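Local atomic coordinates of beta-ketoacyl-[acyl-carrier-protein] synthase FabY (Pseudomonas aeruginosa, PDB entry 4CW4), a protein that catalyses the condensation of acetyl-CoA with malonyl-ACP to give acetoacetyl-ACP, the primer of bacterial fatty acid synthesis. Residues H188-Q193 with S313-L318; G227-Q232 with G284-F289. All coordinates share one frame; numbering follows the deposited sequence.

Contact 1 of 2, residues H188-Q193 with S313-L318; sequences HPRGLQ and SEAPIL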
loop_
_atom_site.group_PDB
_atom_site.type_symbol
_atom_site.label_atom_id
_atom_site.label_comp_id
_atom_site.label_asym_id
_atom_site.label_seq_id
_atom_site.Cartn_x
_atom_site.Cartn_y
_atom_site.Cartn_z
ATOM N N HIS A 188 -17.279 -10.396 1.137
ATOM C CA HIS A 188 -16.284 -9.427 1.570
ATOM C C HIS A 188 -15.297 -10.026 2.568
ATOM O O HIS A 188 -15.716 -10.625 3.561
ATOM C CB HIS A 188 -16.978 -8.253 2.241
ATOM C CG HIS A 188 -17.827 -7.453 1.319
ATOM N ND1 HIS A 188 -18.703 -6.493 1.772
ATOM C CD2 HIS A 188 -17.950 -7.476 -0.030
ATOM C CE1 HIS A 188 -19.315 -5.941 0.738
ATOM N NE2 HIS A 188 -18.883 -6.527 -0.366
ATOM N N PRO A 189 -13.988 -9.828 2.341
ATOM C CA PRO A 189 -13.028 -10.122 3.408
ATOM C C PRO A 189 -13.357 -9.391 4.712
ATOM O O PRO A 189 -13.954 -8.288 4.704
ATOM C CB PRO A 189 -11.708 -9.603 2.850
ATOM C CG PRO A 189 -11.870 -9.637 1.381
ATOM C CD PRO A 189 -13.313 -9.285 1.152
ATOM N N ARG A 190 -12.945 -9.986 5.827
ATOM C CA ARG A 190 -13.232 -9.428 7.153
ATOM C C ARG A 190 -12.721 -7.991 7.285
ATOM O O ARG A 190 -13.407 -7.159 7.864
ATOM C CB ARG A 190 -12.623 -10.312 8.233
ATOM C CG ARG A 190 -12.911 -9.841 9.657
ATOM C CD ARG A 190 -12.512 -10.903 10.654
ATOM N NE ARG A 190 -12.695 -10.473 12.035
ATOM C CZ ARG A 190 -13.848 -10.532 12.692
ATOM N NH1 ARG A 190 -14.939 -10.992 12.096
ATOM N NH2 ARG A 190 -13.913 -10.129 13.949
ATOM N N GLY A 191 -11.558 -7.692 6.716
ATOM C CA GLY A 191 -11.026 -6.337 6.799
ATOM C C GLY A 191 -11.907 -5.311 6.106
ATOM O O GLY A 191 -11.949 -4.159 6.509
ATOM N N LEU A 192 -12.610 -5.731 5.056
ATOM C CA LEU A 192 -13.508 -4.829 4.363
ATOM C C LEU A 192 -14.796 -4.645 5.144
ATOM O O LEU A 192 -15.307 -3.536 5.206
ATOM C CB LEU A 192 -13.772 -5.285 2.933
ATOM C CG LEU A 192 -12.523 -5.402 2.051
ATOM C CD1 LEU A 192 -12.924 -5.482 0.574
ATOM C CD2 LEU A 192 -11.507 -4.266 2.281
ATOM N N GLN A 193 -15.314 -5.721 5.740
ATOM C CA GLN A 193 -16.462 -5.615 6.631
ATOM C C GLN A 193 -16.161 -4.629 7.759
ATOM O O GLN A 193 -16.977 -3.769 8.071
ATOM C CB GLN A 193 -16.794 -6.979 7.227
ATOM C CG GLN A 193 -17.128 -8.056 6.195
ATOM C CD GLN A 193 -17.263 -9.410 6.810
ATOM O OE1 GLN A 193 -17.207 -9.574 8.020
ATOM N NE2 GLN A 193 -17.465 -10.389 5.980
ATOM N N SER A 313 -7.820 -0.440 8.297
ATOM C CA SER A 313 -8.528 -1.631 8.685
ATOM C C SER A 313 -7.624 -2.832 8.477
ATOM O O SER A 313 -7.127 -3.043 7.373
ATOM C CB SER A 313 -9.775 -1.824 7.848
ATOM O OG SER A 313 -10.476 -2.948 8.359
ATOM N N GLU A 314 -7.399 -3.585 9.534
ATOM C CA GLU A 314 -6.562 -4.771 9.481
ATOM C C GLU A 314 -7.232 -5.896 10.259
ATOM O O GLU A 314 -7.629 -5.723 11.408
ATOM C CB GLU A 314 -5.166 -4.499 10.050
ATOM C CG GLU A 314 -4.127 -5.523 9.617
ATOM C CD GLU A 314 -3.309 -5.079 8.429
ATOM O OE1 GLU A 314 -2.748 -3.966 8.447
ATOM O OE2 GLU A 314 -3.173 -5.870 7.482
ATOM N N ALA A 315 -7.339 -7.056 9.615
ATOM C CA ALA A 315 -7.913 -8.249 10.206
ATOM C C ALA A 315 -6.951 -9.408 9.925
ATOM O O ALA A 315 -7.156 -10.209 9.021
ATOM C CB ALA A 315 -9.308 -8.532 9.615
ATOM N N PRO A 316 -5.861 -9.479 10.700
ATOM C CA PRO A 316 -4.772 -10.407 10.419
ATOM C C PRO A 316 -4.775 -11.657 11.291
ATOM O O PRO A 316 -3.765 -12.359 11.287
ATOM C CB PRO A 316 -3.564 -9.565 10.765
ATOM C CG PRO A 316 -4.032 -8.823 12.004
ATOM C CD PRO A 316 -5.507 -8.552 11.789
ATOM N N ILE A 317 -5.863 -11.948 12.003
ATOM C CA ILE A 317 -5.891 -13.103 12.883
ATOM C C ILE A 317 -6.205 -14.345 12.035
ATOM O O ILE A 317 -7.344 -14.798 11.955
ATOM C CB ILE A 317 -6.855 -12.942 14.061
ATOM C CG1 ILE A 317 -6.588 -11.619 14.806
ATOM C CG2 ILE A 317 -6.699 -14.121 14.996
ATOM C CD1 ILE A 317 -7.632 -11.285 15.854
ATOM N N LEU A 318 -5.147 -14.861 11.400
ATOM C CA LEU A 318 -5.207 -15.947 10.425
ATOM C C LEU A 318 -3.976 -16.791 10.678
ATOM O O LEU A 318 -2.939 -16.242 11.049
ATOM C CB LEU A 318 -5.169 -15.399 8.993
ATOM C CG LEU A 318 -6.313 -14.468 8.578
ATOM C CD1 LEU A 318 -6.008 -13.739 7.269
ATOM C CD2 LEU A 318 -7.596 -15.264 8.464
#
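Ser313 OG gives its hydrogen to the carbonyl oxygen of Gly191, 2.7 Å away, and ties the end of strand 307-314 to the first turn of helix 190-204. The hydroxyl comes in on a lone pair in the carbonyl plane, with a C=O...O angle of 130°. It gets there because OG stands opposite the backbone N of Ser313 (chi1 -175°), turned toward the helix. This is helix-on-strand packing in the thiolase-type ketosynthase core, beside strand 222-225 and away from the annotated catalytic residues.

Two residues on, the methyl of Ala315 sits against the same turn. Its CB lies 3.8 Å from both Gly191 N and Arg190 CG, so it rests against the glycine backbone and the arginine stem together. The CA atoms of Gly191 and Ala315 are 5.0 Å apart, a close approach with no glycine side chain in the way.

Arg190 runs extended from CG to NE, with CB, CG and CD all passing the Ala315 methyl. Its guanidinium goes on to a salt bridge with Glu365. The arginine thus uses its aliphatic stem here and its charge elsewhere, and the direct link between helix and strand is one hydroxyl-carbonyl bond beside a small apolar patch.

Contact 2 of 2, residues G227-Q232 with G284-F289; sequences GSIMSQ and GACATF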
loop_
_atom_site.group_PDB
_atom_site.type_symbol
_atom_site.label_atom_id
_atom_site.label_comp_id
_atom_site.label_asym_id
_atom_site.label_seq_id
_atom_site.Cartn_x
_atom_site.Cartn_y
_atom_site.Cartn_z
ATOM N N GLY A 227 -6.488 1.687 4.260
ATOM C CA GLY A 227 -5.785 0.526 3.731
ATOM C C GLY A 227 -5.392 -0.466 4.809
ATOM O O GLY A 227 -5.793 -0.342 5.968
ATOM N N SER A 228 -4.636 -1.480 4.399
ATOM C CA SER A 228 -4.070 -2.494 5.303
ATOM C C SER A 228 -2.615 -2.696 4.897
ATOM O O SER A 228 -2.237 -2.356 3.767
ATOM C CB SER A 228 -4.816 -3.824 5.165
ATOM O OG SER A 228 -4.703 -4.337 3.836
ATOM N N ILE A 229 -1.783 -3.225 5.791
ATOM C CA ILE A 229 -0.433 -3.599 5.371
ATOM C C ILE A 229 -0.306 -5.012 4.830
ATOM O O ILE A 229 0.604 -5.273 4.056
ATOM C CB ILE A 229 0.679 -3.373 6.431
ATOM C CG1 ILE A 229 0.556 -4.311 7.640
ATOM C CG2 ILE A 229 0.718 -1.908 6.842
ATOM C CD1 ILE A 229 1.762 -4.174 8.605
ATOM N N MET A 230 -1.184 -5.931 5.236
ATOM C CA MET A 230 -1.055 -7.326 4.784
ATOM C C MET A 230 -1.689 -7.621 3.429
ATOM O O MET A 230 -1.361 -8.641 2.824
ATOM C CB MET A 230 -1.660 -8.303 5.796
ATOM C CG MET A 230 -1.112 -8.223 7.215
ATOM S SD MET A 230 0.661 -8.523 7.359
ATOM C CE MET A 230 0.747 -10.137 6.644
ATOM N N SER A 231 -2.553 -6.718 2.956
ATOM C CA SER A 231 -3.641 -7.030 2.013
ATOM C C SER A 231 -4.673 -7.845 2.802
ATOM O O SER A 231 -4.413 -8.245 3.941
ATOM C CB SER A 231 -3.165 -7.808 0.773
ATOM O OG SER A 231 -2.075 -7.151 0.131
ATOM N N GLN A 232 -5.847 -8.080 2.226
ATOM C CA GLN A 232 -6.849 -8.918 2.876
ATOM C C GLN A 232 -6.502 -10.364 2.543
ATOM O O GLN A 232 -6.650 -10.791 1.395
ATOM C CB GLN A 232 -8.272 -8.559 2.432
ATOM C CG GLN A 232 -8.787 -7.204 2.977
ATOM C CD GLN A 232 -8.087 -6.020 2.339
ATOM O OE1 GLN A 232 -7.395 -5.254 3.012
ATOM N NE2 GLN A 232 -8.288 -5.848 1.050
ATOM N N GLY A 284 3.401 2.035 5.663
ATOM C CA GLY A 284 4.662 2.225 6.344
ATOM C C GLY A 284 4.757 1.203 7.462
ATOM O O GLY A 284 5.045 1.545 8.605
ATOM N N ALA A 285 4.435 -0.042 7.137
ATOM C CA ALA A 285 4.442 -1.112 8.119
ATOM C C ALA A 285 3.600 -0.724 9.351
ATOM O O ALA A 285 2.477 -0.233 9.204
ATOM C CB ALA A 285 5.881 -1.503 8.478
ATOM N N CYS A 286 4.117 -0.939 10.538
ATOM C CA CYS A 286 3.272 -0.766 11.683
ATOM C C CYS A 286 3.117 0.725 12.122
ATOM O O CYS A 286 2.444 1.004 13.127
ATOM C CB CYS A 286 3.731 -1.758 12.763
ATOM S SG CYS A 286 3.212 -3.514 12.395
ATOM N N ALA A 287 3.647 1.666 11.311
ATOM C CA ALA A 287 3.390 3.111 11.440
ATOM C C ALA A 287 2.402 3.646 10.415
ATOM O O ALA A 287 2.198 4.843 10.296
ATOM C CB ALA A 287 4.678 3.871 11.362
ATOM N N THR A 288 1.758 2.743 9.685
ATOM C CA THR A 288 0.921 3.105 8.547
ATOM C C THR A 288 -0.130 4.191 8.818
ATOM O O THR A 288 -0.281 5.108 8.003
ATOM C CB THR A 288 0.269 1.824 7.963
ATOM O OG1 THR A 288 1.245 1.102 7.208
ATOM C CG2 THR A 288 -0.923 2.121 7.072
ATOM N N PHE A 289 -0.870 4.120 9.922
ATOM C CA PHE A 289 -1.913 5.120 10.082
ATOM C C PHE A 289 -1.342 6.531 10.101
ATOM O O PHE A 289 -1.939 7.432 9.542
ATOM C CB PHE A 289 -2.782 4.862 11.316
ATOM C CG PHE A 289 -3.627 6.041 11.688
ATOM C CD1 PHE A 289 -4.797 6.315 11.007
ATOM C CD2 PHE A 289 -3.227 6.898 12.690
ATOM C CE1 PHE A 289 -5.560 7.390 11.334
ATOM C CE2 PHE A 289 -3.997 7.994 13.018
ATOM C CZ PHE A 289 -5.162 8.243 12.337
#
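Ile229 brings by far the most buried surface to this contact, and both ends of its side chain are used. Its CG2 methyl points at the polar corner where helix 288-301 begins, 3.1 Å from Thr288 OG1 and 3.4 Å from Ala285 O. CG1 lies between the backbone N and the carbonyl carbon (chi1 68°), which sends CG2 to those two oxygens and CD1 along the Ala285 carbonyl toward Cys286. In the modelled conformer of that cysteine, one of two, CD1 is 4.1 Å from SG, a tentative apolar touch.

Thr288 meets the isoleucine through its hydroxyl and CB, yet no hydrogen bond crosses between the segments. OG1 accepts from Gly284 N at 2.8 Å, an almost straight bond of 171°, and donates to Ala285 O at 2.7 Å. Ala285 O also takes the backbone N of Thr288. The hydroxyl therefore staples the 284-288 turn together, and CG2 packs tightly over an oxygen already engaged as both acceptor and donor.

The carbonyl of Ala285 packs against the Ile229 methyls, its own CB facing away. Its turn carries Cys286, the inferred catalytic cysteine, whose modelled conformer comes within about 3 Å of the His477 side chain, a predicted active-site residue.

Helix 319-327 adds Tyr325 against Ile229, and Phe260 of the second subunit packs on Ile229 and Met230. The Thr288 side chain touches Asn312 of strand 307-314. The loop after strand 222-225 is thus bordered by strand 307-314, the Cys286 turn, helix 319-327 and the second subunit.

Overall arrangement
Glu314 joins the two contacts, whose centres are about 12 Å apart: its OE1 probably bonds to Ile229 N (2.9 Å) and its OE2 to Met230 N (3.0 Å). Strand 307-314, parallel to strand 222-225, thus serves contact 1 with Ser313 and the loop of contact 2 with Glu314, and it follows helix 288-301 directly in the chain. Contact 2 is fully buried, includes the inferred active-site Cys286 and is partly covered by the second subunit; there one isoleucine is laid on polar atoms bonded within their own turn. Contact 1 is only partly buried, lies away from the annotated sites, and combines a hydrogen bond with methyl packing; no other chain touches its segments.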